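Local coordinates for protein LRIM1 (Anopheles gambiae, PDB 3O53) that probably regulates complement-like immunity in the mosquito as a heterodimer with the leucine-rich repeat protein APL1C, and is seen here as its leucine-rich repeat domain, at residues 106-111 and 127-132; 133-138 and 154-159; 218-223 and 241-246. One frame throughout, in Å; residues are numbered along the deposited sequence.

Contact 1: residues 106-111 and 127-132; sequences AANNNI and LANNKI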
# COMPACT_ATOMS: atom_id res chain seq x y z
N ALA A 106 -7.54 -0.63 -7.93
CA ALA A 106 -6.94 0.03 -9.09
C ALA A 106 -5.49 -0.42 -9.26
O ALA A 106 -4.62 0.38 -9.57
CB ALA A 106 -7.02 1.54 -8.94
N ALA A 107 -5.26 -1.71 -9.06
CA ALA A 107 -3.95 -2.29 -9.26
C ALA A 107 -3.66 -2.41 -10.75
O ALA A 107 -4.58 -2.48 -11.57
CB ALA A 107 -3.88 -3.69 -8.59
N ASN A 108 -2.38 -2.43 -11.10
CA ASN A 108 -1.97 -2.70 -12.48
C ASN A 108 -2.48 -1.66 -13.45
O ASN A 108 -3.05 -1.98 -14.50
CB ASN A 108 -2.44 -4.10 -12.90
CG ASN A 108 -1.99 -5.16 -11.92
OD1 ASN A 108 -0.99 -4.98 -11.22
ND2 ASN A 108 -2.70 -6.27 -11.87
N ASN A 109 -2.26 -0.40 -13.10
CA ASN A 109 -2.51 0.70 -14.02
C ASN A 109 -1.21 1.50 -14.23
O ASN A 109 -0.13 0.96 -14.01
CB ASN A 109 -3.65 1.57 -13.50
CG ASN A 109 -5.01 1.00 -13.85
OD1 ASN A 109 -5.61 1.40 -14.85
ND2 ASN A 109 -5.50 0.07 -13.05
N ASN A 110 -1.32 2.74 -14.69
CA ASN A 110 -0.17 3.65 -14.81
C ASN A 110 -0.28 4.80 -13.80
O ASN A 110 0.22 5.90 -14.05
CB ASN A 110 -0.10 4.30 -16.20
CG ASN A 110 0.10 3.31 -17.33
OD1 ASN A 110 0.04 2.10 -17.13
ND2 ASN A 110 0.33 3.84 -18.54
N ILE A 111 -0.93 4.56 -12.67
CA ILE A 111 -1.40 5.66 -11.83
C ILE A 111 -0.28 6.42 -11.13
O ILE A 111 0.57 5.83 -10.47
CB ILE A 111 -2.42 5.17 -10.78
CG1 ILE A 111 -3.76 4.85 -11.46
CG2 ILE A 111 -2.62 6.22 -9.68
CD1 ILE A 111 -4.71 4.03 -10.59
N LEU A 127 -3.66 -0.21 -4.67
CA LEU A 127 -2.93 0.46 -5.74
C LEU A 127 -1.62 -0.24 -6.10
O LEU A 127 -0.67 0.41 -6.55
CB LEU A 127 -2.62 1.91 -5.33
CG LEU A 127 -3.82 2.86 -5.33
CD1 LEU A 127 -3.47 4.17 -4.59
CD2 LEU A 127 -4.28 3.14 -6.76
N ALA A 128 -1.55 -1.55 -5.92
CA ALA A 128 -0.32 -2.27 -6.24
C ALA A 128 0.04 -2.03 -7.70
O ALA A 128 -0.84 -1.93 -8.55
CB ALA A 128 -0.47 -3.75 -5.98
N ASN A 129 1.33 -1.94 -7.99
CA ASN A 129 1.83 -1.97 -9.36
C ASN A 129 1.34 -0.79 -10.18
O ASN A 129 0.62 -0.96 -11.16
CB ASN A 129 1.44 -3.28 -10.05
CG ASN A 129 2.26 -3.53 -11.31
OD1 ASN A 129 3.34 -2.98 -11.46
ND2 ASN A 129 1.75 -4.37 -12.20
N ASN A 130 1.72 0.40 -9.76
CA ASN A 130 1.38 1.62 -10.45
C ASN A 130 2.64 2.50 -10.54
O ASN A 130 3.75 1.98 -10.45
CB ASN A 130 0.23 2.31 -9.72
CG ASN A 130 -1.13 1.76 -10.13
OD1 ASN A 130 -1.55 1.93 -11.27
ND2 ASN A 130 -1.81 1.09 -9.20
N LYS A 131 2.47 3.80 -10.71
CA LYS A 131 3.61 4.71 -10.85
C LYS A 131 3.63 5.77 -9.75
O LYS A 131 4.02 6.91 -9.98
CB LYS A 131 3.58 5.40 -12.21
CG LYS A 131 3.36 4.46 -13.38
CD LYS A 131 4.53 3.52 -13.58
CE LYS A 131 5.60 4.13 -14.46
NZ LYS A 131 6.64 3.12 -14.82
N ILE A 132 3.20 5.40 -8.55
CA ILE A 132 3.18 6.33 -7.44
C ILE A 132 4.62 6.53 -6.94
O ILE A 132 5.34 5.57 -6.70
CB ILE A 132 2.25 5.79 -6.32
CG1 ILE A 132 0.80 5.85 -6.81
CG2 ILE A 132 2.40 6.60 -5.02
CD1 ILE A 132 -0.17 5.04 -5.98
O HOH W 1 0.66 -1.69 -13.95
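Asn130 reaches from 127-132 into the bend of 106-111 and holds that loop by its backbone. Asn130 CB lies 3.6 Å from Ile111 O. Next, Asn130 CG packs beside Ile111 CB, the two side chains running side by side. Asn130 CG stands anti to the carbonyl carbon (chi1 -84°), which turns the amide inward. At the tip, Asn130 OD1 accepts from Ile111 N at 3.0 Å, with an N-H...O angle of 163°. Asn109 N also gives OD1 a weak, bent bond. Asn130 ND2 donates to Ala106 O at 2.9 Å, and this acceptor lies close to the amide plane. Its other N-H goes to Leu127 O in its own segment, above the plane of that carbonyl. Both amide hydrogens are therefore used, and the group's rotation is fixed.

This is the asparagine ladder of leucine-rich repeats. Asn109 takes the same role one coil earlier, where it bonds Val92 N and Leu87 O. On the outer side, Asn129 ND2 donates to Asn108 OD1 at 3.0 Å; the two amide planes are 75° apart, and Asn108 ND2 continues to Asn89. Backbone bonds from Asn108 N to Ala128 O and from Lys131 N to Ile111 O close both ends. Toward the core, Leu127 CD2 touches Ala106 CB at 3.8 Å and Ile111 CD1. One buried amide thus serves two carbonyls and Ile111 N, and pins coil 106-111 to the next.

Contact 2: residues 133-138 and 154-159; sequences TMLRDL and NEIDTV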
# COMPACT_ATOMS: atom_id res chain seq x y z
N THR A 133 5.04 7.78 -6.81
CA THR A 133 6.40 8.06 -6.34
C THR A 133 6.43 8.73 -4.97
O THR A 133 7.49 8.87 -4.38
CB THR A 133 7.14 8.95 -7.35
OG1 THR A 133 6.52 10.23 -7.40
CG2 THR A 133 7.08 8.32 -8.74
N MET A 134 5.28 9.16 -4.45
CA MET A 134 5.23 9.76 -3.12
C MET A 134 3.82 9.65 -2.56
O MET A 134 2.84 9.59 -3.31
CB MET A 134 5.71 11.23 -3.17
CG MET A 134 4.89 12.18 -4.04
SD MET A 134 5.44 13.93 -3.95
CE MET A 134 7.18 13.77 -4.21
N LEU A 135 3.71 9.63 -1.23
CA LEU A 135 2.40 9.52 -0.60
C LEU A 135 1.50 10.70 -0.97
O LEU A 135 0.29 10.54 -1.06
CB LEU A 135 2.53 9.39 0.93
CG LEU A 135 3.09 8.05 1.41
CD1 LEU A 135 3.09 7.95 2.94
CD2 LEU A 135 2.31 6.88 0.80
N ARG A 136 2.08 11.88 -1.22
CA ARG A 136 1.27 13.03 -1.65
C ARG A 136 0.77 12.95 -3.11
O ARG A 136 0.05 13.84 -3.56
CB ARG A 136 2.03 14.34 -1.43
CG ARG A 136 2.15 14.72 0.03
CD ARG A 136 3.11 15.89 0.20
NE ARG A 136 4.46 15.53 -0.22
CZ ARG A 136 5.40 16.40 -0.55
NH1 ARG A 136 5.16 17.71 -0.56
NH2 ARG A 136 6.59 15.95 -0.91
N ASP A 137 1.13 11.91 -3.86
CA ASP A 137 0.42 11.61 -5.11
C ASP A 137 -1.06 11.28 -4.82
O ASP A 137 -1.92 11.43 -5.68
CB ASP A 137 1.08 10.43 -5.82
CG ASP A 137 2.41 10.81 -6.45
OD1 ASP A 137 2.72 12.01 -6.51
OD2 ASP A 137 3.13 9.91 -6.90
N LEU A 138 -1.32 10.80 -3.61
CA LEU A 138 -2.69 10.65 -3.10
C LEU A 138 -3.09 11.96 -2.46
O LEU A 138 -2.32 12.51 -1.68
CB LEU A 138 -2.74 9.52 -2.06
CG LEU A 138 -2.92 8.10 -2.60
CD1 LEU A 138 -1.87 7.76 -3.63
CD2 LEU A 138 -2.90 7.10 -1.45
N ASN A 154 5.34 -0.00 -6.24
CA ASN A 154 5.34 1.33 -6.81
C ASN A 154 6.76 1.88 -6.80
O ASN A 154 7.72 1.13 -6.71
CB ASN A 154 4.31 2.23 -6.11
CG ASN A 154 2.91 2.02 -6.65
OD1 ASN A 154 2.56 2.54 -7.71
ND2 ASN A 154 2.10 1.26 -5.94
N GLU A 155 6.91 3.19 -6.92
CA GLU A 155 8.23 3.78 -7.02
C GLU A 155 8.47 4.81 -5.92
O GLU A 155 9.16 5.81 -6.13
CB GLU A 155 8.39 4.44 -8.39
CG GLU A 155 8.39 3.43 -9.53
CD GLU A 155 8.25 4.09 -10.88
OE1 GLU A 155 8.41 5.32 -10.97
OE2 GLU A 155 7.97 3.36 -11.86
N ILE A 156 7.91 4.55 -4.75
CA ILE A 156 8.04 5.50 -3.64
C ILE A 156 9.49 5.56 -3.10
O ILE A 156 10.14 4.55 -2.91
CB ILE A 156 7.01 5.17 -2.54
CG1 ILE A 156 5.59 5.32 -3.12
CG2 ILE A 156 7.20 6.08 -1.31
CD1 ILE A 156 4.52 4.62 -2.30
N ASP A 157 9.98 6.77 -2.88
CA ASP A 157 11.37 6.99 -2.51
C ASP A 157 11.52 7.26 -1.02
O ASP A 157 12.55 6.95 -0.42
CB ASP A 157 11.93 8.18 -3.30
CG ASP A 157 13.44 8.14 -3.42
OD1 ASP A 157 13.97 7.09 -3.84
OD2 ASP A 157 14.08 9.15 -3.10
N THR A 158 10.50 7.85 -0.41
CA THR A 158 10.54 8.11 1.02
C THR A 158 9.14 8.07 1.61
O THR A 158 8.14 8.19 0.89
CB THR A 158 11.18 9.49 1.35
OG1 THR A 158 10.29 10.54 0.99
CG2 THR A 158 12.49 9.69 0.60
N VAL A 159 9.07 7.90 2.93
CA VAL A 159 7.81 7.84 3.64
C VAL A 159 7.84 8.76 4.85
O VAL A 159 8.78 8.73 5.64
CB VAL A 159 7.51 6.40 4.13
CG1 VAL A 159 6.33 6.40 5.12
CG2 VAL A 159 7.21 5.50 2.93
O HOH W 2 8.85 9.57 -2.25
O HOH W 3 6.40 9.94 0.01
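Thr133 O takes a hydrogen from water 2 at 2.6 Å, and the same water accepts from Thr158 N at 3.0 Å. Water 3 makes a second bridge, accepting from Leu135 N and donating to Thr158 O at 2.6 Å. The two waters thus link the two segments where the backbones draw apart. Nearer the start the backbones meet directly, and Ile156 CA sends its hydrogen almost straight at Thr133 O, at 3.5 Å. Thr133 CA points its hydrogen at Glu155 O less directly.

The side chains add loose packing. Thr133 CG2 rests 4.0 Å from Glu155 OE1 and also lies near Glu155 CB. This methyl sits beside the backbone N, while OG1 lies between N and the carbonyl carbon (chi1 66°). Ile156 CG1 runs along the peptide from Thr133 C to Met134 N. Deeper in, Leu135 CD1 meets Val159 CG1 at 4.2 Å, and Leu135 CD2 comes near Ile156 CD1.

Asp137 OD2 accepts from Thr133 N at 2.9 Å, nearly in line with the C-O bond, and weakly from Met134 N. This ties the chain ahead of the 3-10 turn 135-137 to the turn itself. The contact joins neighbouring coils of the leucine-rich repeat solenoid, away from its main row of parallel strands. Segment 133-138 lies in the loop between strands 123-126 and 146-150. Segment 154-159 runs into strand 158-160, which pairs with strand 183-185.

Contact 3: residues 218-223 and 241-246; sequences WISLRN and HFDLRG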
# COMPACT_ATOMS: atom_id res chain seq x y z
N TRP A 218 2.28 -7.75 12.85
CA TRP A 218 3.11 -8.27 11.76
C TRP A 218 3.91 -7.11 11.20
O TRP A 218 3.34 -6.08 10.85
CB TRP A 218 2.17 -8.85 10.69
CG TRP A 218 2.79 -9.69 9.59
CD1 TRP A 218 2.68 -11.04 9.44
CD2 TRP A 218 3.53 -9.22 8.45
NE1 TRP A 218 3.33 -11.45 8.29
CE2 TRP A 218 3.86 -10.35 7.67
CE3 TRP A 218 3.97 -7.96 8.03
CZ2 TRP A 218 4.60 -10.26 6.49
CZ3 TRP A 218 4.70 -7.86 6.85
CH2 TRP A 218 5.01 -9.00 6.09
N ILE A 219 5.24 -7.24 11.16
CA ILE A 219 6.06 -6.23 10.54
C ILE A 219 7.24 -6.88 9.82
O ILE A 219 7.84 -7.82 10.33
CB ILE A 219 6.58 -5.19 11.56
CG1 ILE A 219 7.45 -4.14 10.85
CG2 ILE A 219 7.40 -5.86 12.65
CD1 ILE A 219 7.89 -3.01 11.75
N SER A 220 7.56 -6.37 8.64
CA SER A 220 8.73 -6.84 7.90
C SER A 220 9.54 -5.68 7.33
O SER A 220 9.01 -4.78 6.69
CB SER A 220 8.32 -7.76 6.76
OG SER A 220 9.47 -8.22 6.07
N LEU A 221 10.83 -5.70 7.62
CA LEU A 221 11.78 -4.86 6.91
C LEU A 221 12.80 -5.78 6.24
O LEU A 221 13.96 -5.42 6.06
CB LEU A 221 12.46 -3.88 7.88
CG LEU A 221 11.67 -2.60 8.20
CD1 LEU A 221 10.49 -2.91 9.12
CD2 LEU A 221 12.58 -1.55 8.85
N ARG A 222 12.35 -6.97 5.84
CA ARG A 222 13.23 -7.92 5.19
C ARG A 222 13.84 -7.33 3.92
O ARG A 222 13.18 -6.58 3.22
CB ARG A 222 12.47 -9.20 4.82
CG ARG A 222 13.31 -10.20 4.03
CD ARG A 222 12.44 -11.27 3.41
NE ARG A 222 13.21 -12.37 2.85
CZ ARG A 222 12.70 -13.32 2.07
NH1 ARG A 222 11.40 -13.28 1.76
NH2 ARG A 222 13.46 -14.30 1.61
N ASN A 223 15.10 -7.68 3.64
CA ASN A 223 15.75 -7.28 2.39
C ASN A 223 15.73 -5.77 2.16
O ASN A 223 15.48 -5.29 1.05
CB ASN A 223 15.14 -8.02 1.20
CG ASN A 223 15.58 -9.49 1.16
OD1 ASN A 223 16.38 -9.91 1.98
ND2 ASN A 223 15.04 -10.26 0.23
N HIS A 241 4.91 -11.58 14.36
CA HIS A 241 5.71 -11.80 13.15
C HIS A 241 6.64 -10.61 12.98
O HIS A 241 6.20 -9.47 12.89
CB HIS A 241 4.79 -11.99 11.93
CG HIS A 241 5.52 -12.14 10.62
ND1 HIS A 241 5.59 -13.35 9.95
CD2 HIS A 241 6.19 -11.25 9.86
CE1 HIS A 241 6.27 -13.19 8.83
NE2 HIS A 241 6.66 -11.92 8.75
N PHE A 242 7.94 -10.88 12.97
CA PHE A 242 8.94 -9.84 13.00
C PHE A 242 10.08 -10.30 12.10
O PHE A 242 10.83 -11.20 12.46
CB PHE A 242 9.41 -9.63 14.44
CG PHE A 242 10.34 -8.46 14.63
CD1 PHE A 242 9.85 -7.18 14.84
CD2 PHE A 242 11.72 -8.65 14.64
CE1 PHE A 242 10.71 -6.11 15.04
CE2 PHE A 242 12.58 -7.59 14.84
CZ PHE A 242 12.09 -6.32 15.04
N ASP A 243 10.21 -9.67 10.93
CA ASP A 243 11.14 -10.17 9.91
C ASP A 243 12.14 -9.09 9.47
O ASP A 243 11.80 -8.19 8.70
CB ASP A 243 10.34 -10.65 8.70
CG ASP A 243 11.18 -11.43 7.71
OD1 ASP A 243 12.41 -11.45 7.86
OD2 ASP A 243 10.59 -12.00 6.76
N LEU A 244 13.38 -9.22 9.95
CA LEU A 244 14.47 -8.31 9.57
C LEU A 244 15.56 -9.07 8.84
O LEU A 244 16.73 -8.67 8.88
CB LEU A 244 15.08 -7.66 10.81
CG LEU A 244 14.15 -6.89 11.73
CD1 LEU A 244 14.96 -6.19 12.81
CD2 LEU A 244 13.33 -5.88 10.94
N ARG A 245 15.21 -10.18 8.21
CA ARG A 245 16.17 -10.96 7.44
C ARG A 245 16.69 -10.12 6.28
O ARG A 245 16.04 -9.18 5.85
CB ARG A 245 15.51 -12.22 6.88
CG ARG A 245 15.19 -13.29 7.91
CD ARG A 245 14.52 -14.45 7.22
NE ARG A 245 13.29 -14.01 6.55
CZ ARG A 245 12.71 -14.65 5.55
NH1 ARG A 245 13.22 -15.77 5.05
NH2 ARG A 245 11.59 -14.15 5.03
N GLY A 246 17.88 -10.46 5.78
CA GLY A 246 18.40 -9.89 4.55
C GLY A 246 19.00 -8.49 4.67
O GLY A 246 19.12 -7.79 3.67
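Two neighbouring parallel strands of the leucine-rich repeat solenoid meet here, 218-220 and 241-243, with axes 4.9 Å apart. Both backbone polar atoms of Ile219 bond to strand 241-243: Ile219 N donates to His241 O at 3.0 Å, and Ile219 O accepts from Asp243 N in the carbonyl plane. Leu221 N to Asp243 O and Asn223 N to Arg245 O continue the backbone pairing beyond the strands.

On one face Trp218 and His241 form an offset stack. The five-membered ring of Trp218 lies 3.6 Å from the His241 ring between centroids, planes at 6°, with Trp218 NE1 over the imidazole centre. CG is anti to N in both residues and chi2 is 108° in both, which sets the rings parallel. Further along, Arg222 lays its guanidinium flat on that of Arg245, 3.7 Å between centres. Arg245 grips the Asp243 carboxylate side-on, NE to OD1 and NH2 to OD2 at 2.9 Å, a salt bridge that would offset some of the paired charge. OD1 also takes Arg245 N, an Asx turn. On the other face Ile219 CG2 meets Phe242 CD1 at 3.5 Å.

Strand 195-197 flanks 218-220 on its far side. Helix 262-276 packs on His241, Asp243 and Arg245, with Lys274 bonded to His241 ND1, and strand 294-296 touches Phe242 and Arg245.

In the fold
All three contacts join successive coils of one leucine-rich repeat solenoid. Contacts 1 and 2 are adjacent, with centres 12 Å apart, and they touch: Ile132 O lies 2.9 Å from Glu155 N, and Asn154 ND2 lies 3.0 Å from Leu127 O. Asn154 thus carries the asparagine ladder of contact 1 into the next coil. Contact 2 follows the same chain away from the main strands. Contact 3 includes the last strand of that row, 241-243; its centre is about 24 Å from that of contact 1 and about 21 Å from that of contact 2. A sugar (NAG) of the N-linked glycan, which marks no binding pocket, lies about 8 Å from the side chain of Asn108.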